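Local coordinates for hemin degrading factor (PDB 4MF9), which binds heme and probably both carries and degrades heme taken up by Pseudomonas aeruginosa, at residues W239-D244 and R310-S315; T303-L308 and W323-P328. One frame throughout, in Å; residues are numbered along the deposited sequence.

Overall arrangement
Contacts 1 and 2 lie on the same side of the chain's centre, their own centres about 14 Å apart, in one nine-stranded antiparallel sheet. Strand 307-313 serves both: its later half pairs with the outermost strand 240-243 in contact 1, its start with strand 320-326 in contact 2. Along the chain the segments alternate, 239-244, 303-308, 310-315, 323-328, and all fall within the second HemS/ChuX domain. Leu243 packs on Trp323 where the contacts meet, and the Lys313 ammonium forms a salt bridge with Glu324. Because Lys313 belongs to the heme pocket, the sheet that joins the two contacts also supplies part of that site.

Contact 1 of 2, residues W239-D244 and R310-S315; sequences WAERLD and RVRKPS. With HEM (protoporphyrin IX containing Fe), chain C.
The guanidinium of Arg310 has Leu243 CD2 over one face, 3.6 Å above the plane and displaced toward the rim, while Glu241 OE2 sits at its edge. NE and NH2 both donate to that oxygen, NH2 at 2.9 Å, a side-on grip with the carboxylate plane turned 47° from the guanidinium. NE meets OE2 on its anti side, whereas NH2 comes from above the carboxylate plane. The bend of Arg310 at chi3 (47°) turns NE and NH2 back to the carboxylate. Arg312, extended from CG to NE, brings NH2 to the same oxygen at 3.0 Å, so three donors from two arginines converge on one atom. Glu355 also pairs with Arg312 NH2, and Arg310 NH1 donates to the carbonyls of Ala354 and Phe357. Arg312 O lies at the edge of the Trp239 indole, 3.3 Å from CE3. Pro314 CD approaches the ring obliquely, 3.7 Å from CZ3.

Beneath these side chains the backbones run antiparallel, 166° between axes. Glu241 and Arg310 form a hydrogen-bonded pair, with Glu241 N to Arg310 O at 3.0 Å and the reciprocal bond from Arg310 N to Glu241 O. Arg312 N to Trp239 O is shorter, 2.7 Å. Ala240 and Val311 make the non-hydrogen-bonded pair on the opposite face.

Lys313 is a heme-binding residue, though the exact placement of its end against the propionate is doubtful. Strand 240-243 closes this end of the sheet: helix 201-210 packs on Trp239 and Pro314, the C-terminal residues lie against Glu241 and Arg310, and strand 320-326 flanks strand 307-313.

Contact 2 of 2, residues T303-L308 and W323-P328; sequences TGIAEL and WEAFDP
Hydrogen bonds between Ala306, Glu307 and Phe326 define a classic beta bulge. Phe326 O accepts from two successive amides: Ala306 N at 2.7 Å, in the carbonyl plane, and Glu307 N at 3.1 Å, tilted 28° from that plane. The return bond, from Phe326 N to Glu307 O, measures 2.8 Å and is nearly straight at 169°. Beyond the bulge Leu308 and Ala325 form a non-hydrogen-bonded pair, and Leu308 CA approaches Glu324 O in a CA-H...O contact.

Apolar contacts gather on the face carrying Leu308 and Ala325. With CG anti to the backbone N (chi1 -177°), Leu308 spreads its two methyls over different partners: CD1 meets Ala325 CB at 3.8 Å, and CD2 approaches the six-membered ring of Trp323 obliquely, 3.9 Å from CE3. Ile305 CG2 touches Ala325 CB more loosely, while helix 247-258 packs on Leu308, Ile305 and Trp323. At the other end Ala306 CB lies 3.7 Å from Pro328 CD. The Phe326 ring, on the opposite face, has Glu307 O at its edge and packs against helix 228-235.

Water adds a polar link, donating to Glu307 OE2 at 2.6 Å and to Asp327 O. The other carboxylate oxygen, Glu307 OE1, is bonded to Trp309 NE1, which helps fix the group's orientation.

Backbone bonding and methyl packing therefore hold this hairpin together, while ionic chemistry is directed elsewhere: Glu324 OE1 forms a salt bridge with the heme-binding residue Arg228, and the negative charge of Glu324 probably helps orient and balance this cation, along with that of Lys313, beside the cofactor.

Contact 1 of 2, residues W239-D244 and R310-S315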
ATOM      1  N   TRP A 239      18.354  -6.819 -17.765  1.00 10.79           N
ATOM      2  CA  TRP A 239      17.580  -5.790 -17.051  1.00 12.92           C
ATOM      3  C   TRP A 239      16.482  -6.400 -16.172  1.00 11.80           C
ATOM      4  O   TRP A 239      16.086  -5.819 -15.153  1.00 10.05           O
ATOM      5  CB  TRP A 239      16.940  -4.795 -18.033  1.00  9.19           C
ATOM      6  CG  TRP A 239      17.910  -3.990 -18.877  1.00 10.42           C
ATOM      7  CD1 TRP A 239      17.969  -3.949 -20.246  1.00 14.92           C
ATOM      8  CD2 TRP A 239      18.962  -3.126 -18.406  1.00 12.35           C
ATOM      9  NE1 TRP A 239      18.989  -3.110 -20.657  1.00 11.20           N
ATOM     10  CE2 TRP A 239      19.614  -2.595 -19.549  1.00 13.02           C
ATOM     11  CE3 TRP A 239      19.414  -2.747 -17.135  1.00 11.44           C
ATOM     12  CZ2 TRP A 239      20.692  -1.702 -19.454  1.00 10.24           C
ATOM     13  CZ3 TRP A 239      20.494  -1.862 -17.043  1.00 13.70           C
ATOM     14  CH2 TRP A 239      21.116  -1.346 -18.203  1.00 12.05           C
ATOM     15  N   ALA A 240      15.968  -7.556 -16.584  1.00 10.96           N
ATOM     16  CA  ALA A 240      14.850  -8.175 -15.866  1.00 11.15           C
ATOM     17  C   ALA A 240      14.737  -9.656 -16.177  1.00 12.55           C
ATOM     18  O   ALA A 240      14.734 -10.044 -17.347  1.00 13.01           O
ATOM     19  CB  ALA A 240      13.551  -7.470 -16.206  1.00  9.31           C
ATOM     20  N   GLU A 241      14.617 -10.460 -15.136  1.00 11.45           N
ATOM     21  CA  GLU A 241      14.480 -11.898 -15.255  1.00 11.93           C
ATOM     22  C   GLU A 241      13.362 -12.425 -14.397  1.00 11.29           C
ATOM     23  O   GLU A 241      13.320 -12.106 -13.291  1.00 10.52           O
ATOM     24  CB  GLU A 241      15.752 -12.587 -14.782  1.00 13.01           C
ATOM     25  CG  GLU A 241      17.041 -12.128 -15.402  1.00 17.32           C
ATOM     26  CD  GLU A 241      18.255 -12.864 -14.829  1.00 20.93           C
ATOM     27  OE1 GLU A 241      18.772 -13.716 -15.497  1.00 27.96           O
ATOM     28  OE2 GLU A 241      18.689 -12.607 -13.751  1.00 17.34           O
ATOM     29  N   ARG A 242      12.529 -13.269 -14.925  1.00 12.45           N
ATOM     30  CA  ARG A 242      11.486 -13.935 -14.127  1.00 13.01           C
ATOM     31  C   ARG A 242      12.049 -14.964 -13.154  1.00 14.92           C
ATOM     32  O   ARG A 242      12.943 -15.661 -13.475  1.00 13.00           O
ATOM     33  CB  ARG A 242      10.415 -14.528 -15.004  1.00 12.51           C
ATOM     34  CG  ARG A 242       9.014 -14.531 -14.424  1.00 16.70           C
ATOM     35  CD  ARG A 242       8.066 -14.994 -15.488  1.00 22.24           C
ATOM     36  NE  ARG A 242       6.706 -15.143 -15.087  1.00 24.01           N
ATOM     37  CZ  ARG A 242       6.107 -16.301 -14.930  1.00 27.22           C
ATOM     38  NH1 ARG A 242       6.781 -17.389 -15.114  1.00 33.70           N
ATOM     39  NH2 ARG A 242       4.856 -16.385 -14.563  1.00 25.99           N
ATOM     40  N   LEU A 243      11.478 -15.017 -11.975  1.00 11.34           N
ATOM     41  CA  LEU A 243      11.893 -15.925 -10.914  1.00 13.44           C
ATOM     42  C   LEU A 243      10.772 -16.880 -10.505  1.00 12.11           C
ATOM     43  O   LEU A 243       9.584 -16.600 -10.711  1.00 11.71           O
ATOM     44  CB  LEU A 243      12.330 -15.134  -9.682  1.00 11.84           C
ATOM     45  CG  LEU A 243      13.419 -14.094  -9.893  1.00 15.48           C
ATOM     46  CD1 LEU A 243      13.607 -13.274  -8.626  1.00 14.49           C
ATOM     47  CD2 LEU A 243      14.734 -14.747 -10.330  1.00 15.84           C
ATOM     48  N   ASP A 244      11.136 -17.998  -9.911  1.00 12.12           N
ATOM     49  CA  ASP A 244      10.138 -18.915  -9.423  1.00 13.45           C
ATOM     50  C   ASP A 244       9.349 -18.163  -8.330  1.00 10.54           C
ATOM     51  O   ASP A 244       9.903 -17.620  -7.495  1.00 11.57           O
ATOM     52  CB  ASP A 244      10.812 -20.130  -8.829  1.00 20.38           C
ATOM     53  CG  ASP A 244       9.826 -21.131  -8.312  1.00 19.99           C
ATOM     54  OD1 ASP A 244       9.545 -22.068  -9.038  1.00 27.46           O
ATOM     55  OD2 ASP A 244       9.371 -20.963  -7.212  1.00 21.67           O
ATOM     56  N   ARG A 310      13.165 -10.285 -10.955  1.00  8.70           N
ATOM     57  CA  ARG A 310      14.325  -9.562 -10.550  1.00  9.82           C
ATOM     58  C   ARG A 310      14.552  -8.415 -11.568  1.00  9.31           C
ATOM     59  O   ARG A 310      14.609  -8.655 -12.704  1.00  9.55           O
ATOM     60  CB  ARG A 310      15.569 -10.436 -10.476  1.00  6.45           C
ATOM     61  CG  ARG A 310      16.879  -9.738 -10.303  1.00 12.67           C
ATOM     62  CD  ARG A 310      18.063 -10.678  -9.963  1.00 14.92           C
ATOM     63  NE  ARG A 310      18.113 -11.851 -10.814  1.00 13.34           N
ATOM     64  CZ  ARG A 310      18.223 -13.101 -10.393  1.00 20.22           C
ATOM     65  NH1 ARG A 310      18.306 -13.382  -9.102  1.00 16.95           N
ATOM     66  NH2 ARG A 310      18.286 -14.071 -11.265  1.00 17.67           N
ATOM     67  N   VAL A 311      14.695  -7.199 -11.098  1.00 10.90           N
ATOM     68  CA  VAL A 311      14.787  -6.060 -12.021  1.00  8.49           C
ATOM     69  C   VAL A 311      16.004  -5.219 -11.686  1.00 11.81           C
ATOM     70  O   VAL A 311      16.292  -5.001 -10.505  1.00 11.86           O
ATOM     71  CB  VAL A 311      13.532  -5.165 -11.925  1.00 10.70           C
ATOM     72  CG1 VAL A 311      13.578  -4.026 -12.967  1.00  9.86           C
ATOM     73  CG2 VAL A 311      12.271  -5.994 -12.107  1.00  8.87           C
ATOM     74  N   ARG A 312      16.704  -4.744 -12.708  1.00  8.32           N
ATOM     75  CA  ARG A 312      17.841  -3.896 -12.539  1.00  7.08           C
ATOM     76  C   ARG A 312      17.664  -2.600 -13.354  1.00 11.51           C
ATOM     77  O   ARG A 312      17.440  -2.648 -14.533  1.00 10.61           O
ATOM     78  CB  ARG A 312      19.170  -4.589 -12.861  1.00  8.49           C
ATOM     79  CG  ARG A 312      19.265  -6.070 -12.568  1.00  9.83           C
ATOM     80  CD  ARG A 312      20.595  -6.670 -13.019  1.00 15.46           C
ATOM     81  NE  ARG A 312      20.700  -8.035 -12.618  1.00 17.37           N
ATOM     82  CZ  ARG A 312      20.262  -9.045 -13.325  1.00 16.72           C
ATOM     83  NH1 ARG A 312      19.726  -8.842 -14.495  1.00 14.90           N
ATOM     84  NH2 ARG A 312      20.352 -10.255 -12.838  1.00 19.13           N
ATOM     85  N   LYS A 313      17.754  -1.478 -12.698  1.00 10.76           N
ATOM     86  CA  LYS A 313      17.591  -0.195 -13.331  1.00 13.39           C
ATOM     87  C   LYS A 313      18.819   0.709 -13.080  1.00 14.03           C
ATOM     88  O   LYS A 313      19.239   0.859 -11.993  1.00 13.32           O
ATOM     89  CB  LYS A 313      16.321   0.505 -12.832  1.00 15.38           C
ATOM     90  CG  LYS A 313      15.071  -0.319 -12.718  1.00 18.09           C
ATOM     91  CD  LYS A 313      13.830   0.528 -12.478  1.00 20.30           C
ATOM     92  CE  LYS A 313      13.339   0.372 -11.052  1.00 23.42           C
ATOM     93  NZ  LYS A 313      12.464  -0.782 -10.789  1.00 22.17           N
ATOM     94  N   PRO A 314      19.377   1.284 -14.126  1.00 13.31           N
ATOM     95  CA  PRO A 314      20.466   2.236 -13.989  1.00 16.94           C
ATOM     96  C   PRO A 314      19.934   3.500 -13.320  1.00 18.91           C
ATOM     97  O   PRO A 314      18.787   3.742 -13.371  1.00 15.33           O
ATOM     98  CB  PRO A 314      20.849   2.590 -15.423  1.00 15.96           C
ATOM     99  CG  PRO A 314      20.002   1.842 -16.280  1.00 17.39           C
ATOM    100  CD  PRO A 314      18.933   1.179 -15.508  1.00 12.61           C
ATOM    101  N   SER A 315      20.825   4.250 -12.706  1.00 24.92           N
ATOM    102  CA  SER A 315      20.453   5.521 -12.104  1.00 27.04           C
ATOM    103  C   SER A 315      21.737   6.296 -11.838  1.00 29.60           C
ATOM    104  O   SER A 315      22.832   5.736 -11.941  1.00 25.30           O
ATOM    105  CB  SER A 315      19.690   5.302 -10.792  1.00 23.92           C
ATOM    106  OG  SER A 315      20.565   4.932  -9.740  1.00 25.24           O
TER
HETATM  107  CHA HEM C 400      11.878   4.241  -4.659  1.00 28.73           C
HETATM  108  CHB HEM C 400      13.654   7.137  -1.359  1.00 33.91           C
HETATM  109  CHC HEM C 400      10.372  10.437  -2.566  1.00 26.79           C
HETATM  110  CHD HEM C 400       7.995   7.043  -4.964  1.00 28.76           C
HETATM  111  C1A HEM C 400      12.698   4.786  -3.712  1.00 31.87           C
HETATM  112  C2A HEM C 400      13.910   4.213  -3.234  1.00 27.98           C
HETATM  113  C3A HEM C 400      14.403   5.034  -2.338  1.00 29.10           C
HETATM  114  C4A HEM C 400      13.489   6.081  -2.216  1.00 31.92           C
HETATM  115  CMA HEM C 400      15.669   4.816  -1.560  1.00 32.10           C
HETATM  116  CAA HEM C 400      14.571   2.950  -3.663  1.00 27.87           C
HETATM  117  CBA HEM C 400      16.078   3.031  -4.017  1.00 24.17           C
HETATM  118  CGA HEM C 400      16.188   3.743  -5.316  1.00 30.83           C
HETATM  119  O1A HEM C 400      17.018   4.630  -5.489  1.00 29.43           O
HETATM  120  O2A HEM C 400      15.424   3.417  -6.185  1.00 33.39           O
HETATM  121  C1B HEM C 400      12.877   8.282  -1.467  1.00 36.28           C
HETATM  122  C2B HEM C 400      13.197   9.396  -0.677  1.00 34.96           C
HETATM  123  C3B HEM C 400      12.313  10.356  -0.983  1.00 36.84           C
HETATM  124  C4B HEM C 400      11.416   9.771  -2.005  1.00 31.96           C
HETATM  125  CMB HEM C 400      14.341   9.494   0.287  1.00 33.21           C
HETATM  126  CAB HEM C 400      12.349  11.710  -0.354  1.00 33.97           C
HETATM  127  CBB HEM C 400      11.324  12.481  -0.158  1.00 34.67           C
HETATM  128  C1C HEM C 400       9.440   9.838  -3.329  1.00 26.74           C
HETATM  129  C2C HEM C 400       8.355  10.472  -3.899  1.00 29.46           C
HETATM  130  C3C HEM C 400       7.666   9.524  -4.590  1.00 31.94           C
HETATM  131  C4C HEM C 400       8.332   8.275  -4.440  1.00 29.13           C
HETATM  132  CMC HEM C 400       8.024  11.930  -3.793  1.00 30.96           C
HETATM  133  CAC HEM C 400       6.450   9.755  -5.333  1.00 32.03           C
HETATM  134  CBC HEM C 400       5.811   8.704  -5.751  1.00 32.67           C
HETATM  135  C1D HEM C 400       8.885   5.970  -5.108  1.00 32.53           C
HETATM  136  C2D HEM C 400       8.609   4.736  -5.905  1.00 30.74           C
HETATM  137  C3D HEM C 400       9.706   3.988  -5.814  1.00 28.52           C
HETATM  138  C4D HEM C 400      10.634   4.745  -4.967  1.00 30.18           C
HETATM  139  CMD HEM C 400       7.376   4.343  -6.690  1.00 26.64           C
HETATM  140  CAD HEM C 400       9.915   2.637  -6.446  1.00 28.99           C
HETATM  141  CBD HEM C 400      10.806   2.800  -7.676  1.00 26.92           C
HETATM  142  CGD HEM C 400      10.895   1.691  -8.681  1.00 29.60           C
HETATM  143  O1D HEM C 400      12.020   1.350  -8.979  1.00 24.87           O
HETATM  144  O2D HEM C 400       9.932   1.168  -9.220  1.00 25.82           O
HETATM  145  NA  HEM C 400      12.449   5.937  -3.064  1.00 29.91           N
HETATM  146  NB  HEM C 400      11.820   8.527  -2.255  1.00 33.17           N
HETATM  147  NC  HEM C 400       9.396   8.552  -3.676  1.00 30.13           N
HETATM  148  ND  HEM C 400      10.095   5.904  -4.576  1.00 30.08           N
HETATM  149 FE   HEM C 400      10.913   7.171  -3.524  1.00 33.94          FE

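Contact 2 of 2, residues T303-L308 and W323-P328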
ATOM      1  N   THR A 303      -0.243 -17.078  -2.778  1.00 16.86           N
ATOM      2  CA  THR A 303      -1.013 -17.678  -3.867  1.00 16.28           C
ATOM      3  C   THR A 303      -1.532 -16.654  -4.865  1.00 16.20           C
ATOM      4  O   THR A 303      -1.964 -17.007  -5.961  1.00 17.55           O
ATOM      5  CB  THR A 303      -2.202 -18.478  -3.317  1.00 16.52           C
ATOM      6  OG1 THR A 303      -2.715 -17.808  -2.161  1.00 20.11           O
ATOM      7  CG2 THR A 303      -1.750 -19.876  -2.917  1.00 20.65           C
ATOM      8  N   GLY A 304      -1.493 -15.382  -4.484  1.00 17.31           N
ATOM      9  CA  GLY A 304      -1.992 -14.328  -5.348  1.00 15.54           C
ATOM     10  C   GLY A 304      -0.924 -13.851  -6.306  1.00 15.77           C
ATOM     11  O   GLY A 304      -1.220 -13.115  -7.259  1.00 15.16           O
ATOM     12  N   ILE A 305       0.311 -14.283  -6.052  1.00 15.19           N
ATOM     13  CA  ILE A 305       1.471 -13.914  -6.877  1.00 16.86           C
ATOM     14  C   ILE A 305       1.479 -14.676  -8.191  1.00 15.41           C
ATOM     15  O   ILE A 305       1.625 -15.896  -8.204  1.00 16.90           O
ATOM     16  CB  ILE A 305       2.800 -14.209  -6.149  1.00 13.83           C
ATOM     17  CG1 ILE A 305       2.904 -13.384  -4.866  1.00 13.60           C
ATOM     18  CG2 ILE A 305       3.986 -13.881  -7.049  1.00 13.75           C
ATOM     19  CD1 ILE A 305       4.168 -13.682  -4.053  1.00 13.44           C
ATOM     20  N   ALA A 306       1.334 -13.958  -9.298  1.00 15.85           N
ATOM     21  CA  ALA A 306       1.343 -14.585 -10.615  1.00 13.79           C
ATOM     22  C   ALA A 306       2.730 -14.563 -11.249  1.00 15.77           C
ATOM     23  O   ALA A 306       3.117 -15.522 -11.914  1.00 15.46           O
ATOM     24  CB  ALA A 306       0.353 -13.926 -11.527  1.00 15.66           C
ATOM     25  N   GLU A 307       3.454 -13.455 -11.080  1.00 13.61           N
ATOM     26  CA  GLU A 307       4.816 -13.333 -11.617  1.00 12.82           C
ATOM     27  C   GLU A 307       5.738 -12.674 -10.612  1.00 12.12           C
ATOM     28  O   GLU A 307       5.322 -11.805  -9.833  1.00 11.70           O
ATOM     29  CB  GLU A 307       4.855 -12.490 -12.891  1.00 17.82           C
ATOM     30  CG  GLU A 307       3.821 -12.814 -13.929  1.00 22.33           C
ATOM     31  CD  GLU A 307       3.763 -11.764 -15.024  1.00 19.48           C
ATOM     32  OE1 GLU A 307       4.823 -11.185 -15.381  1.00 18.84           O
ATOM     33  OE2 GLU A 307       2.648 -11.526 -15.529  1.00 22.90           O
ATOM     34  N   LEU A 308       7.001 -13.080 -10.655  1.00  9.69           N
ATOM     35  CA  LEU A 308       8.024 -12.561  -9.766  1.00  8.67           C
ATOM     36  C   LEU A 308       9.253 -12.242 -10.611  1.00 11.80           C
ATOM     37  O   LEU A 308       9.784 -13.125 -11.313  1.00 10.84           O
ATOM     38  CB  LEU A 308       8.389 -13.605  -8.702  1.00  8.57           C
ATOM     39  CG  LEU A 308       9.416 -13.036  -7.722  1.00 12.73           C
ATOM     40  CD1 LEU A 308       8.821 -11.783  -7.014  1.00 10.84           C
ATOM     41  CD2 LEU A 308       9.883 -14.073  -6.727  1.00  7.65           C
ATOM     42  N   TRP A 323      13.185  -6.781  -6.455  1.00 10.46           N
ATOM     43  CA  TRP A 323      12.298  -7.874  -6.833  1.00  8.97           C
ATOM     44  C   TRP A 323      10.883  -7.311  -6.849  1.00 10.42           C
ATOM     45  O   TRP A 323      10.501  -6.563  -5.944  1.00  9.73           O
ATOM     46  CB  TRP A 323      12.370  -9.017  -5.816  1.00 11.18           C
ATOM     47  CG  TRP A 323      13.587  -9.890  -5.964  1.00 12.60           C
ATOM     48  CD1 TRP A 323      14.798  -9.542  -6.503  1.00 13.44           C
ATOM     49  CD2 TRP A 323      13.697 -11.263  -5.581  1.00 13.52           C
ATOM     50  NE1 TRP A 323      15.660 -10.620  -6.460  1.00 14.45           N
ATOM     51  CE2 TRP A 323      15.006 -11.685  -5.896  1.00 12.76           C
ATOM     52  CE3 TRP A 323      12.819 -12.173  -4.980  1.00 14.03           C
ATOM     53  CZ2 TRP A 323      15.451 -12.978  -5.648  1.00 16.81           C
ATOM     54  CZ3 TRP A 323      13.265 -13.460  -4.735  1.00 15.85           C
ATOM     55  CH2 TRP A 323      14.572 -13.851  -5.068  1.00 14.06           C
ATOM     56  N   GLU A 324      10.119  -7.653  -7.883  1.00 10.03           N
ATOM     57  CA  GLU A 324       8.777  -7.119  -8.073  1.00  8.45           C
ATOM     58  C   GLU A 324       7.802  -8.271  -8.328  1.00  9.77           C
ATOM     59  O   GLU A 324       7.975  -9.066  -9.254  1.00  7.49           O
ATOM     60  CB  GLU A 324       8.788  -6.072  -9.206  1.00 11.82           C
ATOM     61  CG  GLU A 324       9.866  -5.006  -8.958  1.00 12.10           C
ATOM     62  CD  GLU A 324       9.876  -3.856  -9.941  1.00 14.21           C
ATOM     63  OE1 GLU A 324       9.022  -3.815 -10.856  1.00 14.02           O
ATOM     64  OE2 GLU A 324      10.756  -2.983  -9.786  1.00 18.72           O
ATOM     65  N   ALA A 325       6.794  -8.374  -7.465  1.00 11.50           N
ATOM     66  CA  ALA A 325       5.787  -9.426  -7.562  1.00 10.90           C
ATOM     67  C   ALA A 325       4.487  -8.830  -8.098  1.00  9.61           C
ATOM     68  O   ALA A 325       4.047  -7.761  -7.655  1.00  7.50           O
ATOM     69  CB  ALA A 325       5.568 -10.052  -6.211  1.00  8.98           C
ATOM     70  N   PHE A 326       3.869  -9.494  -9.036  1.00 10.13           N
ATOM     71  CA  PHE A 326       2.663  -9.077  -9.667  1.00 12.04           C
ATOM     72  C   PHE A 326       1.533 -10.105  -9.551  1.00 15.37           C
ATOM     73  O   PHE A 326       1.783 -11.282  -9.538  1.00 10.21           O
ATOM     74  CB  PHE A 326       2.886  -8.822 -11.125  1.00 11.83           C
ATOM     75  CG  PHE A 326       3.981  -7.820 -11.402  1.00 13.03           C
ATOM     76  CD1 PHE A 326       5.292  -8.201 -11.455  1.00 11.21           C
ATOM     77  CD2 PHE A 326       3.680  -6.500 -11.599  1.00 14.28           C
ATOM     78  CE1 PHE A 326       6.279  -7.305 -11.738  1.00 11.01           C
ATOM     79  CE2 PHE A 326       4.664  -5.584 -11.850  1.00 15.12           C
ATOM     80  CZ  PHE A 326       5.964  -5.984 -11.896  1.00 11.87           C
ATOM     81  N   ASP A 327       0.308  -9.615  -9.495  1.00 16.40           N
ATOM     82  CA  ASP A 327      -0.886 -10.444  -9.566  1.00 19.73           C
ATOM     83  C   ASP A 327      -1.292 -10.758 -11.009  1.00 19.99           C
ATOM     84  O   ASP A 327      -0.638 -10.270 -11.890  1.00 19.01           O
ATOM     85  CB  ASP A 327      -2.026  -9.826  -8.785  1.00 16.84           C
ATOM     86  CG  ASP A 327      -2.539  -8.582  -9.388  1.00 20.59           C
ATOM     87  OD1 ASP A 327      -2.393  -8.334 -10.563  1.00 18.32           O
ATOM     88  OD2 ASP A 327      -3.155  -7.852  -8.650  1.00 24.39           O
ATOM     89  N   PRO A 328      -2.382 -11.481 -11.216  1.00 15.99           N
ATOM     90  CA  PRO A 328      -2.823 -11.829 -12.545  1.00 22.56           C
ATOM     91  C   PRO A 328      -3.271 -10.643 -13.360  1.00 21.24           C
ATOM     92  O   PRO A 328      -3.471 -10.829 -14.499  1.00 25.12           O
ATOM     93  CB  PRO A 328      -3.971 -12.809 -12.307  1.00 21.98           C
ATOM     94  CG  PRO A 328      -3.573 -13.521 -11.116  1.00 32.97           C
ATOM     95  CD  PRO A 328      -2.836 -12.502 -10.250  1.00 33.93           C
TER
HETATM   96  O   HOH W   1       0.570 -10.867 -14.199  1.00 23.08           O